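Local coordinates for protein (polyandrocarpa lectin) (Polyandrocarpa misakiensis, PDB 1BYF) that binds galactose as a calcium-dependent lectin, forms homodimers and takes part in the tunicate's defence against microorganisms, at residues 2-6 against 26-32; 42-47 against 99-105; 50-54 against 113-118. All coordinates share one frame; numbering follows the deposited sequence.

All three contacts meet at the mixed sheet of a C-type lectin domain. Contact 1 is buried. It joins the first strand to residues 26-32 near the dimer interface, mostly by apolar packing, with one tyrosine hydroxyl. Contacts 2 and 3 are partly buried. Contact 2 sets helix 36-49 against a hairpin turn through leucine and isoleucine packing and one asparagine amide. Contact 3 is a strand pairing, with one guanidinium stacked flat on a histidine and one arginine chain over an indole. Both strands of contact 1 flank 115-122, which contact 3 pairs with 53-55; V29 N probably bonds I118 O. Y53 and I99 link contacts 2 and 3. I42 CD1 ties contact 2 to contact 1.

Contact 1 of 3, residues 2-6 against 26-32; sequences DYEIL and MALVSSA. With ZN (zinc ion), chain D.
Y3, E4, I5 and L6 of the N-terminal strand meet M26, S31 and A32 beside strand 115-122, which pairs with both strand 3-8 and strand 27-28 in the C-type lectin fold. That strand runs between the two segments, so the contact is made by side chains that reach past it. At one end the ring of Y3 lies against A32. A32 CB sits over the ring centre, 3.7 Å from the centroid of Y3 and 8° off the normal, a CH-pi contact. I5 CD1 touches the same methyl, with 3.9 Å to A32 CB. The hydroxyl of Y3 extends beyond A32 to S31. Y3 OH lies 2.7 Å from S31 OG, probably as a hydrogen bond, and S31 OG also bonds E120. A water donates to S31 O at 2.7 Å and makes a longer bond with Y3 OH. At the other end M26 bends at its last torsion (chi3 72°). This carries its methyl back toward the strand, and M26 CE lies 3.5 Å from E4 O. The thioether crosses L6 at about a right angle, with M26 SD 3.9 Å from L6 CB. The carboxylate of E4 turns to Y20 of the second subunit, whose strand extends the sheet beside E4 to L6. D2 OD2 binds a zinc ion at 2.0 Å. The Y3 ring is probably steadied by the methyl on its face and by polar neighbours at its hydroxyl. The M26 end is held mainly by van der Waals contacts, the methyl also lying near a backbone oxygen.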
# COMPACT_ATOMS: atom_id res chain seq x y z
N ASP A 2 -0.96 -11.53 7.96
CA ASP A 2 -1.48 -10.17 8.06
C ASP A 2 -0.38 -9.14 8.26
O ASP A 2 0.56 -9.36 9.03
CB ASP A 2 -2.41 -10.03 9.26
CG ASP A 2 -3.72 -10.78 9.18
OD1 ASP A 2 -4.04 -11.42 8.17
OD2 ASP A 2 -4.43 -10.70 10.20
N TYR A 3 -0.55 -7.97 7.64
CA TYR A 3 0.45 -6.93 7.74
C TYR A 3 -0.10 -5.52 7.62
O TYR A 3 -1.22 -5.17 7.29
CB TYR A 3 1.43 -7.03 6.56
CG TYR A 3 2.21 -8.31 6.42
CD1 TYR A 3 1.66 -9.35 5.67
CD2 TYR A 3 3.45 -8.50 7.00
CE1 TYR A 3 2.33 -10.55 5.51
CE2 TYR A 3 4.12 -9.70 6.85
CZ TYR A 3 3.57 -10.71 6.10
OH TYR A 3 4.29 -11.88 5.97
N GLU A 4 0.84 -4.60 7.80
CA GLU A 4 0.76 -3.19 7.54
C GLU A 4 1.77 -2.98 6.39
O GLU A 4 2.91 -3.42 6.54
CB GLU A 4 1.18 -2.29 8.68
CG GLU A 4 0.11 -1.94 9.69
CD GLU A 4 0.68 -1.16 10.85
OE1 GLU A 4 1.86 -0.72 10.78
OE2 GLU A 4 0.01 -0.91 11.88
N ILE A 5 1.31 -2.42 5.29
CA ILE A 5 2.20 -2.20 4.15
C ILE A 5 2.20 -0.71 3.80
O ILE A 5 1.15 -0.11 3.61
CB ILE A 5 1.76 -3.01 2.92
CG1 ILE A 5 1.72 -4.51 3.25
CG2 ILE A 5 2.67 -2.74 1.73
CD1 ILE A 5 3.06 -5.13 3.59
N LEU A 6 3.40 -0.14 3.75
CA LEU A 6 3.54 1.28 3.43
C LEU A 6 4.28 1.42 2.10
O LEU A 6 5.33 0.82 1.93
CB LEU A 6 4.31 1.97 4.56
CG LEU A 6 4.83 3.38 4.30
CD1 LEU A 6 3.70 4.36 4.00
CD2 LEU A 6 5.61 3.89 5.51
N MET A 26 8.80 -0.11 11.14
CA MET A 26 8.54 -1.14 10.15
C MET A 26 9.85 -1.66 9.58
O MET A 26 10.92 -1.27 10.05
CB MET A 26 7.68 -0.55 9.02
CG MET A 26 6.51 0.31 9.50
SD MET A 26 5.52 0.91 8.11
CE MET A 26 4.70 -0.60 7.63
N ALA A 27 9.79 -2.51 8.56
CA ALA A 27 10.97 -3.06 7.92
C ALA A 27 10.79 -3.07 6.40
O ALA A 27 9.66 -3.18 5.92
CB ALA A 27 11.24 -4.48 8.40
N LEU A 28 11.90 -2.98 5.67
CA LEU A 28 11.81 -3.04 4.20
C LEU A 28 11.07 -4.34 3.87
O LEU A 28 11.40 -5.37 4.46
CB LEU A 28 13.20 -2.96 3.60
CG LEU A 28 13.37 -2.55 2.15
CD1 LEU A 28 12.64 -1.26 1.83
CD2 LEU A 28 14.87 -2.40 1.85
N VAL A 29 10.07 -4.29 3.01
CA VAL A 29 9.24 -5.46 2.73
C VAL A 29 10.07 -6.72 2.51
O VAL A 29 11.05 -6.73 1.77
CB VAL A 29 8.28 -5.20 1.57
CG1 VAL A 29 9.02 -5.17 0.24
CG2 VAL A 29 7.15 -6.23 1.55
N SER A 30 9.66 -7.80 3.18
CA SER A 30 10.35 -9.07 3.09
C SER A 30 9.40 -10.24 3.27
O SER A 30 9.04 -10.88 2.27
CB SER A 30 11.50 -9.14 4.10
OG SER A 30 11.01 -8.97 5.42
N SER A 31 8.99 -10.56 4.49
CA SER A 31 8.09 -11.70 4.67
C SER A 31 6.81 -11.51 3.88
O SER A 31 6.27 -12.50 3.38
CB SER A 31 7.78 -11.96 6.14
OG SER A 31 6.77 -11.10 6.62
N ALA A 32 6.33 -10.27 3.70
CA ALA A 32 5.09 -10.10 2.94
C ALA A 32 5.29 -10.52 1.49
O ALA A 32 4.33 -10.92 0.82
CB ALA A 32 4.54 -8.68 3.07
ZN ZN D . -6.22 -11.53 10.19
O HOH W 1 5.32 -14.72 4.68

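Contact 2 of 3, residues 42-47 against 99-105; sequences ILAFTE and IWSKYNL
The side-chain amide of N104 is the flat group that crosses to the helix, and it ends among L43, T46 and E47. The amide lies against E47 CB, while the E47 carboxylate leads away. The other flat groups belong to the turn itself, where K102 CB lies over one face of the W100 ring and K102 CG over one face of the Y103 ring. The N104 amide comes close to L43 O and to the T46 hydroxyl. L43 O already takes two bonds within the helix, from E47 N at 2.9 Å and from T46 OG1 at 3.2 Å, both reaching the same face of the carbonyl. T46 has OG1 between its own backbone N and carbonyl carbon (chi1 65°), which turns the hydroxyl back over that oxygen. Beside this polar group, L43 CD2 lies 3.5 Å from N104 O and 4.0 Å from I99 CD1. L43 CD1 is 4.4 Å from L105 CD2. N104 has a left-handed backbone conformation that closes the turn, with N104 N bonded to W100 O at 2.7 Å and W100 N to L105 O at 2.9 Å. The result is a beta hairpin with a four-residue loop, docked on helix 36-49 in the C-type lectin fold. Its second strand, 105-109, carries the calcium ligands D107 and D108.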
# COMPACT_ATOMS: atom_id res chain seq x y z
N ILE A 42 0.65 -6.44 -3.32
CA ILE A 42 1.79 -5.54 -3.41
C ILE A 42 2.16 -5.33 -4.88
O ILE A 42 2.32 -4.19 -5.31
CB ILE A 42 3.00 -6.05 -2.59
CG1 ILE A 42 2.76 -5.84 -1.08
CG2 ILE A 42 4.29 -5.35 -2.99
CD1 ILE A 42 3.71 -6.62 -0.19
N LEU A 43 2.28 -6.42 -5.64
CA LEU A 43 2.64 -6.32 -7.04
C LEU A 43 1.53 -5.69 -7.87
O LEU A 43 1.85 -5.06 -8.89
CB LEU A 43 3.08 -7.66 -7.62
CG LEU A 43 4.45 -8.18 -7.17
CD1 LEU A 43 4.73 -9.55 -7.76
CD2 LEU A 43 5.55 -7.20 -7.56
N ALA A 44 0.27 -5.80 -7.46
CA ALA A 44 -0.81 -5.16 -8.20
C ALA A 44 -0.67 -3.64 -8.10
O ALA A 44 -0.92 -2.91 -9.05
CB ALA A 44 -2.17 -5.60 -7.70
N PHE A 45 -0.22 -3.16 -6.94
CA PHE A 45 -0.03 -1.73 -6.72
C PHE A 45 1.15 -1.23 -7.56
O PHE A 45 1.06 -0.22 -8.25
CB PHE A 45 0.22 -1.45 -5.24
CG PHE A 45 0.35 -0.02 -4.80
CD1 PHE A 45 1.53 0.69 -4.99
CD2 PHE A 45 -0.70 0.62 -4.17
CE1 PHE A 45 1.64 2.01 -4.56
CE2 PHE A 45 -0.60 1.93 -3.74
CZ PHE A 45 0.58 2.63 -3.93
N THR A 46 2.29 -1.91 -7.45
CA THR A 46 3.48 -1.48 -8.18
C THR A 46 3.29 -1.59 -9.68
O THR A 46 3.88 -0.81 -10.43
CB THR A 46 4.75 -2.22 -7.73
OG1 THR A 46 4.62 -3.60 -8.07
CG2 THR A 46 4.94 -2.07 -6.22
N GLU A 47 2.47 -2.53 -10.14
CA GLU A 47 2.20 -2.65 -11.57
C GLU A 47 1.58 -1.35 -12.09
O GLU A 47 1.91 -0.89 -13.19
CB GLU A 47 1.24 -3.79 -11.88
CG GLU A 47 1.04 -4.09 -13.36
CD GLU A 47 0.05 -3.18 -14.07
OE1 GLU A 47 -0.87 -2.62 -13.43
OE2 GLU A 47 0.18 -2.99 -15.29
N ILE A 99 12.07 -4.34 -7.06
CA ILE A 99 10.97 -4.73 -7.93
C ILE A 99 11.26 -3.85 -9.16
O ILE A 99 11.15 -2.64 -9.05
CB ILE A 99 9.58 -4.44 -7.37
CG1 ILE A 99 9.22 -5.41 -6.24
CG2 ILE A 99 8.55 -4.54 -8.49
CD1 ILE A 99 8.04 -4.99 -5.40
N TRP A 100 11.71 -4.48 -10.22
CA TRP A 100 12.09 -3.79 -11.45
C TRP A 100 10.90 -3.47 -12.34
O TRP A 100 10.17 -4.39 -12.73
CB TRP A 100 13.09 -4.70 -12.17
CG TRP A 100 13.72 -4.16 -13.42
CD1 TRP A 100 13.80 -2.86 -13.83
CD2 TRP A 100 14.42 -4.93 -14.40
NE1 TRP A 100 14.48 -2.78 -15.02
CE2 TRP A 100 14.87 -4.04 -15.39
CE3 TRP A 100 14.69 -6.30 -14.55
CZ2 TRP A 100 15.59 -4.46 -16.51
CZ3 TRP A 100 15.40 -6.71 -15.67
CH2 TRP A 100 15.84 -5.80 -16.63
N SER A 101 10.74 -2.21 -12.71
CA SER A 101 9.60 -1.78 -13.50
C SER A 101 9.47 -2.47 -14.85
O SER A 101 8.36 -2.59 -15.37
CB SER A 101 9.59 -0.26 -13.70
OG SER A 101 10.70 0.15 -14.47
N LYS A 102 10.58 -2.96 -15.42
CA LYS A 102 10.50 -3.63 -16.71
C LYS A 102 9.55 -4.83 -16.69
O LYS A 102 8.78 -5.03 -17.64
CB LYS A 102 11.89 -4.10 -17.18
CG LYS A 102 11.85 -4.78 -18.54
CD LYS A 102 13.26 -4.93 -19.11
CE LYS A 102 13.25 -5.72 -20.41
NZ LYS A 102 14.59 -5.74 -21.05
N TYR A 103 9.61 -5.64 -15.64
CA TYR A 103 8.78 -6.83 -15.56
C TYR A 103 7.83 -6.82 -14.36
O TYR A 103 6.94 -7.67 -14.28
CB TYR A 103 9.68 -8.07 -15.43
CG TYR A 103 10.59 -8.33 -16.60
CD1 TYR A 103 10.11 -8.96 -17.74
CD2 TYR A 103 11.93 -7.96 -16.57
CE1 TYR A 103 10.94 -9.22 -18.82
CE2 TYR A 103 12.77 -8.21 -17.64
CZ TYR A 103 12.27 -8.84 -18.76
OH TYR A 103 13.10 -9.09 -19.83
N ASN A 104 8.06 -5.90 -13.43
CA ASN A 104 7.29 -5.83 -12.19
C ASN A 104 7.57 -7.12 -11.42
O ASN A 104 6.71 -7.74 -10.82
CB ASN A 104 5.81 -5.57 -12.37
CG ASN A 104 5.10 -5.14 -11.10
OD1 ASN A 104 3.97 -5.55 -10.79
ND2 ASN A 104 5.76 -4.31 -10.30
N LEU A 105 8.85 -7.49 -11.45
CA LEU A 105 9.36 -8.68 -10.79
C LEU A 105 10.73 -8.36 -10.20
O LEU A 105 11.29 -7.30 -10.52
CB LEU A 105 9.40 -9.89 -11.71
CG LEU A 105 8.10 -10.61 -12.04
CD1 LEU A 105 8.35 -11.77 -13.01
CD2 LEU A 105 7.41 -11.15 -10.79

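Contact 3 of 3, residues 50-54 against 113-118; sequences GHDYW and GARRVI. With ZN (zinc ion), chain E.
D52 O is held by two donors. R116 N reaches it at 3.1 Å, tilted 27° from the carbonyl plane, and a water donates to it at 2.8 Å. The same water accepts from R116 NH1. Two residues on, W54 N bonds R116 O at 2.8 Å and nearly straight. R116 therefore bonds both neighbours of Y53, as in a parallel beta bridge. This pairing in the mixed sheet of the C-type lectin fold joins strand 115-122 to strand 53-55, and through Y53 and I99 to the hairpin 96-109. W54 O and I118 N are buried here without a partner. R116 CB packs over the Y53 ring face, 3.7 Å from the centroid of Y53, and I118 CG1 adds a contact at Y53 CD2. The R116 chain stays extended to NE. Its guanidinium lies flat on the H51 ring, with centres 4.0 Å apart and planes at 9°, while R116 NE makes a salt bridge to D9. R115 crosses the indole of W54 at about a right angle. R115 CD sits 3.4 Å from the centroid of the W54 six-membered ring, and the guanidinium, steeply inclined to the ring, adds a cation-pi contact over its face. W54 NE1 bonds M12 O. D52 OD2 binds a zinc ion at 1.9 Å, with two further ligand atoms from outside the segments, and D52 OD1 takes S101 N.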
# COMPACT_ATOMS: atom_id res chain seq x y z
N GLY A 50 4.17 1.40 -12.09
CA GLY A 50 5.15 1.19 -13.14
C GLY A 50 6.52 1.74 -12.80
O GLY A 50 7.25 2.15 -13.71
N HIS A 51 6.90 1.75 -11.53
CA HIS A 51 8.20 2.26 -11.12
C HIS A 51 8.99 1.21 -10.34
O HIS A 51 8.42 0.20 -9.93
CB HIS A 51 8.08 3.52 -10.26
CG HIS A 51 7.95 4.78 -11.05
ND1 HIS A 51 8.99 5.27 -11.82
CD2 HIS A 51 6.92 5.66 -11.18
CE1 HIS A 51 8.60 6.39 -12.40
NE2 HIS A 51 7.36 6.64 -12.03
N ASP A 52 10.27 1.48 -10.13
CA ASP A 52 11.14 0.59 -9.38
C ASP A 52 10.95 0.81 -7.88
O ASP A 52 10.84 1.96 -7.43
CB ASP A 52 12.61 0.86 -9.69
CG ASP A 52 13.00 0.62 -11.13
OD1 ASP A 52 12.34 -0.17 -11.83
OD2 ASP A 52 14.00 1.24 -11.57
N TYR A 53 10.98 -0.27 -7.11
CA TYR A 53 10.86 -0.22 -5.67
C TYR A 53 11.89 -1.11 -4.98
O TYR A 53 12.11 -2.23 -5.45
CB TYR A 53 9.50 -0.80 -5.22
CG TYR A 53 8.35 0.13 -5.50
CD1 TYR A 53 7.80 0.22 -6.77
CD2 TYR A 53 7.82 0.91 -4.49
CE1 TYR A 53 6.74 1.08 -7.03
CE2 TYR A 53 6.76 1.77 -4.73
CZ TYR A 53 6.23 1.85 -6.00
OH TYR A 53 5.18 2.70 -6.25
N TRP A 54 12.43 -0.65 -3.86
CA TRP A 54 13.35 -1.50 -3.12
C TRP A 54 12.53 -2.55 -2.37
O TRP A 54 11.38 -2.29 -1.99
CB TRP A 54 14.14 -0.72 -2.08
CG TRP A 54 15.26 0.12 -2.61
CD1 TRP A 54 15.40 1.47 -2.50
CD2 TRP A 54 16.40 -0.37 -3.33
NE1 TRP A 54 16.57 1.85 -3.12
CE2 TRP A 54 17.20 0.75 -3.63
CE3 TRP A 54 16.82 -1.63 -3.74
CZ2 TRP A 54 18.41 0.64 -4.33
CZ3 TRP A 54 18.02 -1.74 -4.44
CH2 TRP A 54 18.80 -0.61 -4.73
N GLY A 113 21.46 3.17 -6.29
CA GLY A 113 20.45 3.89 -7.07
C GLY A 113 19.24 4.30 -6.26
O GLY A 113 18.86 3.65 -5.29
N ALA A 114 18.60 5.40 -6.65
CA ALA A 114 17.40 5.88 -5.99
C ALA A 114 16.17 5.09 -6.45
O ALA A 114 15.91 4.97 -7.66
CB ALA A 114 17.17 7.35 -6.32
N ARG A 115 15.41 4.55 -5.51
CA ARG A 115 14.20 3.82 -5.87
C ARG A 115 13.15 4.06 -4.78
O ARG A 115 13.50 4.49 -3.69
CB ARG A 115 14.40 2.32 -6.04
CG ARG A 115 15.76 1.95 -6.59
CD ARG A 115 15.86 0.44 -6.80
NE ARG A 115 15.99 0.20 -8.23
CZ ARG A 115 17.11 0.29 -8.93
NH1 ARG A 115 18.27 0.56 -8.36
NH2 ARG A 115 17.04 0.07 -10.23
N ARG A 116 11.91 3.75 -5.14
CA ARG A 116 10.81 3.92 -4.19
C ARG A 116 10.94 2.88 -3.08
O ARG A 116 11.76 1.96 -3.16
CB ARG A 116 9.47 3.86 -4.91
CG ARG A 116 9.15 5.14 -5.69
CD ARG A 116 7.92 4.96 -6.57
NE ARG A 116 7.38 6.22 -7.05
CZ ARG A 116 7.95 7.02 -7.95
NH1 ARG A 116 9.12 6.72 -8.51
NH2 ARG A 116 7.34 8.16 -8.28
N VAL A 117 10.15 3.05 -2.03
CA VAL A 117 10.24 2.20 -0.86
C VAL A 117 8.93 1.55 -0.46
O VAL A 117 7.86 2.15 -0.53
CB VAL A 117 10.76 3.05 0.33
CG1 VAL A 117 10.99 2.18 1.57
CG2 VAL A 117 12.07 3.76 -0.05
N ILE A 118 9.04 0.31 -0.00
CA ILE A 118 7.93 -0.48 0.49
C ILE A 118 8.32 -1.04 1.86
O ILE A 118 9.33 -1.74 1.96
CB ILE A 118 7.57 -1.67 -0.41
CG1 ILE A 118 7.34 -1.17 -1.84
CG2 ILE A 118 6.33 -2.38 0.12
CD1 ILE A 118 7.12 -2.29 -2.84
ZN ZN E . 14.83 0.85 -13.23
O HOH W 2 10.81 4.51 -8.58